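Local atomic coordinates of SeviL (Septifer virgatus, PDB entry 6LF2), a protein that binds the glycan of asialo-GM1 and GM1b as an R-type lectin with a beta-trefoil fold. Residues N16-G21 against L107-G112; A23-N26 against D31-I34; K63-N68 against V72-I77. All blocks are in the same frame, centred on the assembly; numbering follows the deposited sequence.

Contact 1 (N16-G21 against L107-G112)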
loop_
_atom_site.group_PDB
_atom_site.type_symbol
_atom_site.label_atom_id
_atom_site.label_comp_id
_atom_site.label_asym_id
_atom_site.label_seq_id
_atom_site.Cartn_x
_atom_site.Cartn_y
_atom_site.Cartn_z
ATOM N N ASN B 16 -7.421 -1.172 0.008
ATOM C CA ASN B 16 -8.381 -2.037 0.675
ATOM C C ASN B 16 -7.769 -3.389 1.009
ATOM O O ASN B 16 -7.110 -4.007 0.172
ATOM C CB ASN B 16 -9.603 -2.241 -0.221
ATOM C CG ASN B 16 -10.817 -2.688 0.562
ATOM O OD1 ASN B 16 -10.992 -3.877 0.842
ATOM N ND2 ASN B 16 -11.660 -1.731 0.939
ATOM N N ARG B 17 -8.032 -3.862 2.232
ATOM C CA ARG B 17 -7.548 -5.184 2.634
ATOM C C ARG B 17 -8.142 -6.302 1.788
ATOM O O ARG B 17 -7.480 -7.324 1.552
ATOM C CB ARG B 17 -7.872 -5.437 4.101
ATOM C CG ARG B 17 -7.240 -6.721 4.657
ATOM C CD ARG B 17 -7.441 -6.765 6.155
ATOM N NE ARG B 17 -6.916 -7.992 6.749
ATOM C CZ ARG B 17 -7.569 -9.149 6.760
ATOM N NH1 ARG B 17 -8.768 -9.240 6.198
ATOM N NH2 ARG B 17 -7.022 -10.216 7.329
ATOM N N GLU B 18 -9.402 -6.165 1.357
ATOM C CA GLU B 18 -10.097 -7.320 0.807
ATOM C C GLU B 18 -9.696 -7.636 -0.631
ATOM O O GLU B 18 -9.689 -8.813 -1.012
ATOM C CB GLU B 18 -11.610 -7.103 0.925
ATOM C CG GLU B 18 -12.455 -8.295 0.524
ATOM C CD GLU B 18 -12.391 -9.449 1.518
ATOM O OE1 GLU B 18 -11.770 -9.309 2.593
ATOM O OE2 GLU B 18 -12.973 -10.511 1.215
ATOM N N ASN B 19 -9.344 -6.624 -1.439
ATOM C CA ASN B 19 -8.947 -6.851 -2.819
ATOM C C ASN B 19 -7.644 -6.168 -3.221
ATOM O O ASN B 19 -7.261 -6.251 -4.394
ATOM C CB ASN B 19 -10.065 -6.398 -3.772
ATOM C CG ASN B 19 -10.316 -4.900 -3.716
ATOM O OD1 ASN B 19 -9.677 -4.170 -2.960
ATOM N ND2 ASN B 19 -11.258 -4.436 -4.529
ATOM N N GLY B 20 -6.947 -5.517 -2.294
ATOM C CA GLY B 20 -5.734 -4.786 -2.616
ATOM C C GLY B 20 -5.928 -3.574 -3.497
ATOM O O GLY B 20 -4.937 -3.018 -3.986
ATOM N N GLY B 21 -7.176 -3.150 -3.716
ATOM C CA GLY B 21 -7.436 -2.028 -4.599
ATOM C C GLY B 21 -7.236 -0.676 -3.937
ATOM O O GLY B 21 -7.421 -0.502 -2.728
ATOM N N LEU B 107 -16.680 3.942 4.652
ATOM C CA LEU B 107 -16.216 3.859 3.270
ATOM C C LEU B 107 -16.008 2.407 2.856
ATOM O O LEU B 107 -15.343 1.641 3.552
ATOM C CB LEU B 107 -14.911 4.640 3.106
ATOM C CG LEU B 107 -14.444 4.799 1.656
ATOM C CD1 LEU B 107 -15.455 5.632 0.852
ATOM C CD2 LEU B 107 -13.072 5.433 1.615
ATOM N N ASP B 108 -16.571 2.042 1.709
ATOM C CA ASP B 108 -16.626 0.666 1.237
ATOM C C ASP B 108 -16.486 0.717 -0.279
ATOM O O ASP B 108 -16.291 1.790 -0.864
ATOM C CB ASP B 108 -17.938 0.009 1.697
ATOM C CG ASP B 108 -17.885 -1.511 1.722
ATOM O OD1 ASP B 108 -17.074 -2.134 1.002
ATOM O OD2 ASP B 108 -18.699 -2.092 2.471
ATOM N N TYR B 109 -16.596 -0.438 -0.931
ATOM C CA TYR B 109 -16.598 -0.444 -2.383
ATOM C C TYR B 109 -17.631 -1.438 -2.895
ATOM O O TYR B 109 -18.058 -2.357 -2.189
ATOM C CB TYR B 109 -15.196 -0.741 -2.966
ATOM C CG TYR B 109 -14.677 -2.148 -2.712
ATOM C CD1 TYR B 109 -14.970 -3.187 -3.589
ATOM C CD2 TYR B 109 -13.885 -2.431 -1.605
ATOM C CE1 TYR B 109 -14.509 -4.471 -3.362
ATOM C CE2 TYR B 109 -13.420 -3.714 -1.371
ATOM C CZ TYR B 109 -13.734 -4.727 -2.255
ATOM O OH TYR B 109 -13.273 -6.009 -2.037
ATOM N N ASN B 110 -18.058 -1.209 -4.133
ATOM C CA ASN B 110 -18.916 -2.140 -4.863
ATOM C C ASN B 110 -18.445 -2.138 -6.308
ATOM O O ASN B 110 -18.613 -1.136 -7.010
ATOM C CB ASN B 110 -20.384 -1.733 -4.770
ATOM C CG ASN B 110 -21.300 -2.740 -5.427
ATOM O OD1 ASN B 110 -21.841 -3.623 -4.764
ATOM N ND2 ASN B 110 -21.462 -2.627 -6.739
ATOM N N GLY B 111 -17.852 -3.243 -6.756
ATOM C CA GLY B 111 -17.224 -3.222 -8.067
ATOM C C GLY B 111 -16.105 -2.199 -8.071
ATOM O O GLY B 111 -15.256 -2.174 -7.174
ATOM N N GLY B 112 -16.108 -1.323 -9.071
ATOM C CA GLY B 112 -15.147 -0.240 -9.133
ATOM C C GLY B 112 -15.551 1.036 -8.433
ATOM O O GLY B 112 -14.793 2.010 -8.462
#
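Y109 and N19 both carry CG between the backbone N and the carbonyl carbon (chi1 67° and 65°). This turns the phenol ring and the amide toward each other across the contact. N19 lays its amide over one face of the ring, with the two planes only 14° apart. Its ND2 is 3.4 Å from CZ of Y109, offset toward the rim. N16 meets the ring differently. Its amide stands upright against the ring edge, the planes at a right angle, and N16 OD1 comes to 3.3 Å from Y109 CE2. E18 adds its aliphatic part, with CG 3.5 Å from Y109 OH. No hydrogen bond crosses between the segments, so the fit is one of packing.

Local bonds fix the two amides. N16 OD1 accepts from E18 N at 2.8 Å, an Asx turn. A second Asx turn joins N19 OD1 to G21 N, also at 2.8 Å, with the donor above the carbonyl plane. N16 ND2 is held by the backbone O of S123. The carboxylate of E18 leads away from the ring to a salt bridge with K38 of the second subunit.

The contact packs a loop shaped by Asx turns, between strands 6-16 and 22-26, against strand 106-110 of the trefoil hairpin 106-110/113-117. I34 of strand 31-35 packs on N16, N19 and Y109.

Contact 2 (A23-N26 against D31-I34). With NGA (2-acetamido-2-deoxy-beta-D-galactopyranose), chain D; GAL (beta-D-galactopyranose), chain C.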
loop_
_atom_site.group_PDB
_atom_site.type_symbol
_atom_site.label_atom_id
_atom_site.label_comp_id
_atom_site.label_asym_id
_atom_site.label_seq_id
_atom_site.Cartn_x
_atom_site.Cartn_y
_atom_site.Cartn_z
ATOM N N ALA B 23 -8.113 3.444 -3.796
ATOM C CA ALA B 23 -9.001 4.545 -4.140
ATOM C C ALA B 23 -8.272 5.526 -5.049
ATOM O O ALA B 23 -7.092 5.799 -4.847
ATOM C CB ALA B 23 -9.454 5.254 -2.863
ATOM N N PHE B 24 -8.974 6.061 -6.047
ATOM C CA PHE B 24 -8.360 7.037 -6.943
ATOM C C PHE B 24 -9.380 8.106 -7.319
ATOM O O PHE B 24 -10.591 7.887 -7.250
ATOM C CB PHE B 24 -7.794 6.374 -8.213
ATOM C CG PHE B 24 -8.845 5.867 -9.170
ATOM C CD1 PHE B 24 -9.337 4.574 -9.060
ATOM C CD2 PHE B 24 -9.350 6.690 -10.178
ATOM C CE1 PHE B 24 -10.310 4.096 -9.944
ATOM C CE2 PHE B 24 -10.335 6.225 -11.053
ATOM C CZ PHE B 24 -10.812 4.925 -10.936
ATOM N N TYR B 25 -8.870 9.270 -7.728
ATOM C CA TYR B 25 -9.708 10.312 -8.320
ATOM C C TYR B 25 -8.941 10.919 -9.487
ATOM O O TYR B 25 -7.901 11.548 -9.277
ATOM C CB TYR B 25 -10.094 11.394 -7.310
ATOM C CG TYR B 25 -10.889 12.515 -7.958
ATOM C CD1 TYR B 25 -12.088 12.246 -8.590
ATOM C CD2 TYR B 25 -10.424 13.830 -7.953
ATOM C CE1 TYR B 25 -12.826 13.261 -9.197
ATOM C CE2 TYR B 25 -11.158 14.851 -8.562
ATOM C CZ TYR B 25 -12.353 14.551 -9.183
ATOM O OH TYR B 25 -13.103 15.548 -9.796
ATOM N N ASN B 26 -9.467 10.735 -10.699
ATOM C CA ASN B 26 -8.905 11.322 -11.915
ATOM C C ASN B 26 -9.756 12.521 -12.318
ATOM O O ASN B 26 -10.896 12.356 -12.769
ATOM C CB ASN B 26 -8.853 10.297 -13.046
ATOM C CG ASN B 26 -7.989 10.759 -14.209
ATOM O OD1 ASN B 26 -8.411 11.590 -15.024
ATOM N ND2 ASN B 26 -6.771 10.221 -14.295
ATOM N N ASP B 31 -13.526 10.885 -12.640
ATOM C CA ASP B 31 -13.641 9.472 -12.290
ATOM C C ASP B 31 -13.147 9.243 -10.866
ATOM O O ASP B 31 -11.959 9.422 -10.578
ATOM C CB ASP B 31 -12.855 8.609 -13.277
ATOM C CG ASP B 31 -13.193 7.136 -13.161
ATOM O OD1 ASP B 31 -14.151 6.820 -12.428
ATOM O OD2 ASP B 31 -12.514 6.299 -13.804
ATOM N N LEU B 32 -14.056 8.846 -9.981
ATOM C CA LEU B 32 -13.731 8.451 -8.617
ATOM C C LEU B 32 -14.030 6.967 -8.466
ATOM O O LEU B 32 -15.118 6.522 -8.834
ATOM C CB LEU B 32 -14.557 9.251 -7.607
ATOM C CG LEU B 32 -14.368 8.917 -6.127
ATOM C CD1 LEU B 32 -13.006 9.366 -5.632
ATOM C CD2 LEU B 32 -15.474 9.582 -5.295
ATOM N N GLY B 33 -13.077 6.199 -7.949
ATOM C CA GLY B 33 -13.295 4.768 -7.861
ATOM C C GLY B 33 -12.198 4.048 -7.102
ATOM O O GLY B 33 -11.430 4.660 -6.362
ATOM N N ILE B 34 -12.166 2.726 -7.273
ATOM C CA ILE B 34 -11.119 1.869 -6.718
ATOM C C ILE B 34 -10.557 1.003 -7.845
ATOM O O ILE B 34 -11.304 0.493 -8.689
ATOM C CB ILE B 34 -11.651 1.016 -5.539
ATOM C CG1 ILE B 34 -10.562 0.096 -4.979
ATOM C CG2 ILE B 34 -12.879 0.205 -5.950
ATOM C CD1 ILE B 34 -11.027 -0.710 -3.757
HETATM C C1 NGA D . -7.063 3.482 -15.256
HETATM C C2 NGA D . -6.816 4.796 -15.997
HETATM C C3 NGA D . -5.708 5.602 -15.329
HETATM C C4 NGA D . -5.958 5.712 -13.825
HETATM C C5 NGA D . -6.285 4.349 -13.215
HETATM C C6 NGA D . -6.645 4.456 -11.734
HETATM C C7 NGA D . -7.324 5.021 -18.370
HETATM C C8 NGA D . -6.760 5.064 -19.761
HETATM N N2 NGA D . -6.528 4.556 -17.402
HETATM O O3 NGA D . -5.725 6.905 -15.875
HETATM O O4 NGA D . -7.036 6.602 -13.591
HETATM O O5 NGA D . -7.375 3.787 -13.907
HETATM O O6 NGA D . -5.524 4.794 -10.959
HETATM O O7 NGA D . -8.477 5.398 -18.164
HETATM C C1 GAL C . -4.434 7.524 -15.977
HETATM C C2 GAL C . -4.536 8.586 -17.092
HETATM C C3 GAL C . -3.251 9.405 -17.207
HETATM C C4 GAL C . -2.933 10.044 -15.835
HETATM C C5 GAL C . -2.866 8.900 -14.809
HETATM C C6 GAL C . -2.661 9.324 -13.377
HETATM O O2 GAL C . -4.805 7.993 -18.366
HETATM O O3 GAL C . -3.378 10.432 -18.193
HETATM O O4 GAL C . -3.933 11.024 -15.443
HETATM O O5 GAL C . -4.085 8.144 -14.793
HETATM O O6 GAL C . -1.363 9.791 -13.178
#
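Strands 23-26 and 31-34 run antiparallel at 165°, with two hydrogen-bonded pairs, F24 with G33 and N26 with D31. F24 N gives to G33 O at 2.8 Å, and D31 N gives to N26 O at 3.0 Å, nearly straight at 173°.

F24 is the central side chain. Its CG sits between the backbone N and the carbonyl carbon (chi1 71°), which folds the ring back over the neighbouring strand. G33 lies under one face, its CA 4.2 Å from the ring centroid in a CH-pi contact. The lack of a side chain on G33 lets the ring come this close. Over the opposite face is the N-acetylgalactosamine, whose C6 is 3.7 Å from F24 CG. The carboxylate of D31 stands at the ring edge, its plane almost perpendicular to the ring, with OD2 3.5 Å from F24 CE2. The same OD2 forms a salt bridge with R29.

N26 reaches the sugar from the same face of the hairpin. Its ND2 donates to O4 of the terminal galactose at 3.2 Å, and also to D42. N26 OD1 accepts from the backbone N of R29. On the other face Y25 and L32 meet, CB to CD1 at 3.9 Å, and both pack on W45 and M74.

The hairpin thus has an apolar side turned to the fold and a side built for sugar. A galactose-type sugar rests on an aromatic face while the amide of N26 reads a galactose hydroxyl. R29, held by D31, also bonds the N-acetylgalactosamine, so D31 is consistent with a second-shell role.

Contact 3 (K63-N68 against V72-I77)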
loop_
_atom_site.group_PDB
_atom_site.type_symbol
_atom_site.label_atom_id
_atom_site.label_comp_id
_atom_site.label_asym_id
_atom_site.label_seq_id
_atom_site.Cartn_x
_atom_site.Cartn_y
_atom_site.Cartn_z
ATOM N N LYS B 63 -10.051 19.089 -4.055
ATOM C CA LYS B 63 -11.374 18.666 -3.619
ATOM C C LYS B 63 -11.251 17.717 -2.430
ATOM O O LYS B 63 -10.156 17.302 -2.044
ATOM C CB LYS B 63 -12.152 17.987 -4.755
ATOM C CG LYS B 63 -12.232 18.772 -6.059
ATOM C CD LYS B 63 -13.103 18.026 -7.055
ATOM C CE LYS B 63 -12.971 18.563 -8.470
ATOM N NZ LYS B 63 -13.541 19.930 -8.630
ATOM N N PHE B 64 -12.401 17.355 -1.862
ATOM C CA PHE B 64 -12.446 16.582 -0.629
ATOM C C PHE B 64 -13.396 15.406 -0.775
ATOM O O PHE B 64 -14.488 15.549 -1.321
ATOM C CB PHE B 64 -12.886 17.450 0.543
ATOM C CG PHE B 64 -12.053 18.683 0.722
ATOM C CD1 PHE B 64 -10.941 18.672 1.550
ATOM C CD2 PHE B 64 -12.388 19.861 0.065
ATOM C CE1 PHE B 64 -10.169 19.816 1.715
ATOM C CE2 PHE B 64 -11.625 21.001 0.224
ATOM C CZ PHE B 64 -10.513 20.980 1.047
ATOM N N LEU B 65 -12.980 14.244 -0.271
ATOM C CA LEU B 65 -13.849 13.073 -0.285
ATOM C C LEU B 65 -15.053 13.269 0.636
ATOM O O LEU B 65 -14.908 13.593 1.818
ATOM C CB LEU B 65 -13.070 11.834 0.144
ATOM C CG LEU B 65 -13.788 10.501 -0.102
ATOM C CD1 LEU B 65 -13.915 10.225 -1.565
ATOM C CD2 LEU B 65 -13.054 9.347 0.595
ATOM N N GLN B 66 -16.238 13.033 0.097
ATOM C CA GLN B 66 -17.485 13.380 0.757
ATOM C C GLN B 66 -18.466 12.225 0.645
ATOM O O GLN B 66 -18.495 11.517 -0.361
ATOM C CB GLN B 66 -18.100 14.635 0.119
ATOM C CG GLN B 66 -19.412 15.103 0.733
ATOM C CD GLN B 66 -20.013 16.262 -0.040
ATOM O OE1 GLN B 66 -19.935 16.306 -1.274
ATOM N NE2 GLN B 66 -20.604 17.216 0.678
ATOM N N TYR B 67 -19.288 12.046 1.678
ATOM C CA TYR B 67 -20.471 11.202 1.570
ATOM C C TYR B 67 -21.691 12.053 1.881
ATOM O O TYR B 67 -21.741 12.690 2.935
ATOM C CB TYR B 67 -20.401 10.010 2.521
ATOM C CG TYR B 67 -21.556 9.058 2.337
ATOM C CD1 TYR B 67 -21.833 8.527 1.094
ATOM C CD2 TYR B 67 -22.363 8.692 3.406
ATOM C CE1 TYR B 67 -22.878 7.657 0.905
ATOM C CE2 TYR B 67 -23.412 7.818 3.230
ATOM C CZ TYR B 67 -23.663 7.306 1.980
ATOM O OH TYR B 67 -24.704 6.432 1.798
ATOM N N ASN B 68 -22.661 12.075 0.967
ATOM C CA ASN B 68 -23.806 12.972 1.095
ATOM C C ASN B 68 -25.077 12.253 1.525
ATOM O O ASN B 68 -26.168 12.825 1.408
ATOM C CB ASN B 68 -24.048 13.723 -0.219
ATOM C CG ASN B 68 -24.440 12.808 -1.359
ATOM O OD1 ASN B 68 -24.780 11.644 -1.159
ATOM N ND2 ASN B 68 -24.394 13.340 -2.579
ATOM N N VAL B 72 -20.761 8.498 -2.529
ATOM C CA VAL B 72 -19.445 9.058 -2.266
ATOM C C VAL B 72 -19.029 9.877 -3.478
ATOM O O VAL B 72 -19.074 9.384 -4.610
ATOM C CB VAL B 72 -18.432 7.940 -1.978
ATOM C CG1 VAL B 72 -17.049 8.524 -1.666
ATOM C CG2 VAL B 72 -18.932 7.080 -0.837
ATOM N N ILE B 73 -18.641 11.131 -3.243
ATOM C CA ILE B 73 -18.293 12.067 -4.305
ATOM C C ILE B 73 -17.153 12.944 -3.805
ATOM O O ILE B 73 -16.810 12.937 -2.621
ATOM C CB ILE B 73 -19.499 12.942 -4.723
ATOM C CG1 ILE B 73 -20.033 13.691 -3.509
ATOM C CG2 ILE B 73 -20.612 12.094 -5.338
ATOM C CD1 ILE B 73 -21.150 14.660 -3.849
ATOM N N MET B 74 -16.571 13.720 -4.722
ATOM C CA MET B 74 -15.593 14.740 -4.364
ATOM C C MET B 74 -16.294 16.091 -4.259
ATOM O O MET B 74 -17.059 16.468 -5.154
ATOM C CB MET B 74 -14.459 14.797 -5.391
ATOM C CG MET B 74 -13.667 13.479 -5.514
ATOM S SD MET B 74 -12.754 13.062 -4.018
ATOM C CE MET B 74 -11.664 14.481 -3.866
ATOM N N SER B 75 -16.036 16.804 -3.163
ATOM C CA SER B 75 -16.613 18.116 -2.895
ATOM C C SER B 75 -15.585 19.213 -3.146
ATOM O O SER B 75 -14.425 19.090 -2.740
ATOM C CB SER B 75 -17.107 18.197 -1.445
ATOM O OG SER B 75 -17.563 19.508 -1.122
ATOM N N ASP B 76 -16.014 20.306 -3.790
ATOM C CA ASP B 76 -15.124 21.450 -3.964
ATOM C C ASP B 76 -14.835 22.168 -2.651
ATOM O O ASP B 76 -13.802 22.839 -2.540
ATOM C CB ASP B 76 -15.723 22.434 -4.973
ATOM C CG ASP B 76 -15.895 21.822 -6.344
ATOM O OD1 ASP B 76 -15.010 21.039 -6.750
ATOM O OD2 ASP B 76 -16.908 22.119 -7.016
ATOM N N ILE B 77 -15.705 22.024 -1.651
ATOM C CA ILE B 77 -15.621 22.769 -0.400
ATOM C C ILE B 77 -15.579 21.783 0.763
ATOM O O ILE B 77 -16.266 20.759 0.742
ATOM C CB ILE B 77 -16.813 23.740 -0.250
ATOM C CG1 ILE B 77 -16.770 24.819 -1.337
ATOM C CG2 ILE B 77 -16.845 24.380 1.143
ATOM C CD1 ILE B 77 -17.607 24.500 -2.562
HETATM O O HOH W 1 -20.422 19.818 -0.370
#
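M74 curls back over the adjoining strand, bent at chi2 and chi3, and its methyl drops into the hollow above the K63-F64 peptide. M74 CE is 3.6 Å from K63 C and equally close to K63 CB. The sulfur sits against L65, SD to CD1 at 3.9 Å. L65 CD1 in turn lies 3.6 Å from CG1 of V72, wedged between M74 and V72. The other V72 methyl, CG2, touches Y67 CD1. L65, Y67, V72 and M74 share one face, and L32 of strand 31-35 packs on all but Y67.

The other face is more polar. Q66, CG anti to the backbone N (chi1 -180°) and extended beyond it, lies alongside I73, with OE1 over I73 CD1 and S75 CB. N68 crosses the end of I73, ND2 near its CD1, while N68 OD1 accepts from the backbone N of E70. The F64 ring turns an edge to D76 O. A water bridges Q66 NE2 and S75 OG. Q66 NE2 also bonds T81, and S75 OG gives to I77 O at 2.6 Å.

Backbone bonds pair F64 with S75 and Q66 with I73, with strand 72-75 at the edge of a beta-trefoil sheet. Beyond the F64-S75 pair, K63 NZ meets D76 OD1 at 2.6 Å in a salt bridge. The hairpin thus combines an apolar inner face with a water-linked one, and a salt bridge closes its open end at exposed D76.

From the N terminus, strand 6-16 leads into 16-21, the first half of contact 1. Its partner 107-112 comes 86 residues later and closes a large loop. Contacts 2 and 3 are both nested in that loop. They do not cross each other: the short hairpin of contact 2 closes before that of contact 3 opens. Contact 2 touches contact 1 through I34, which packs on G21 and probably bonds G112 O through its backbone N. It touches contact 3 through Y25 and L32, which meet K63, V72 and M74. L107 packs on L65 and V72. The three contacts thus tie the sugar-binding hairpin 22-26/31-35 to the hairpin 63-67/72-75 and to strand 106-110 with the 16-21 turn.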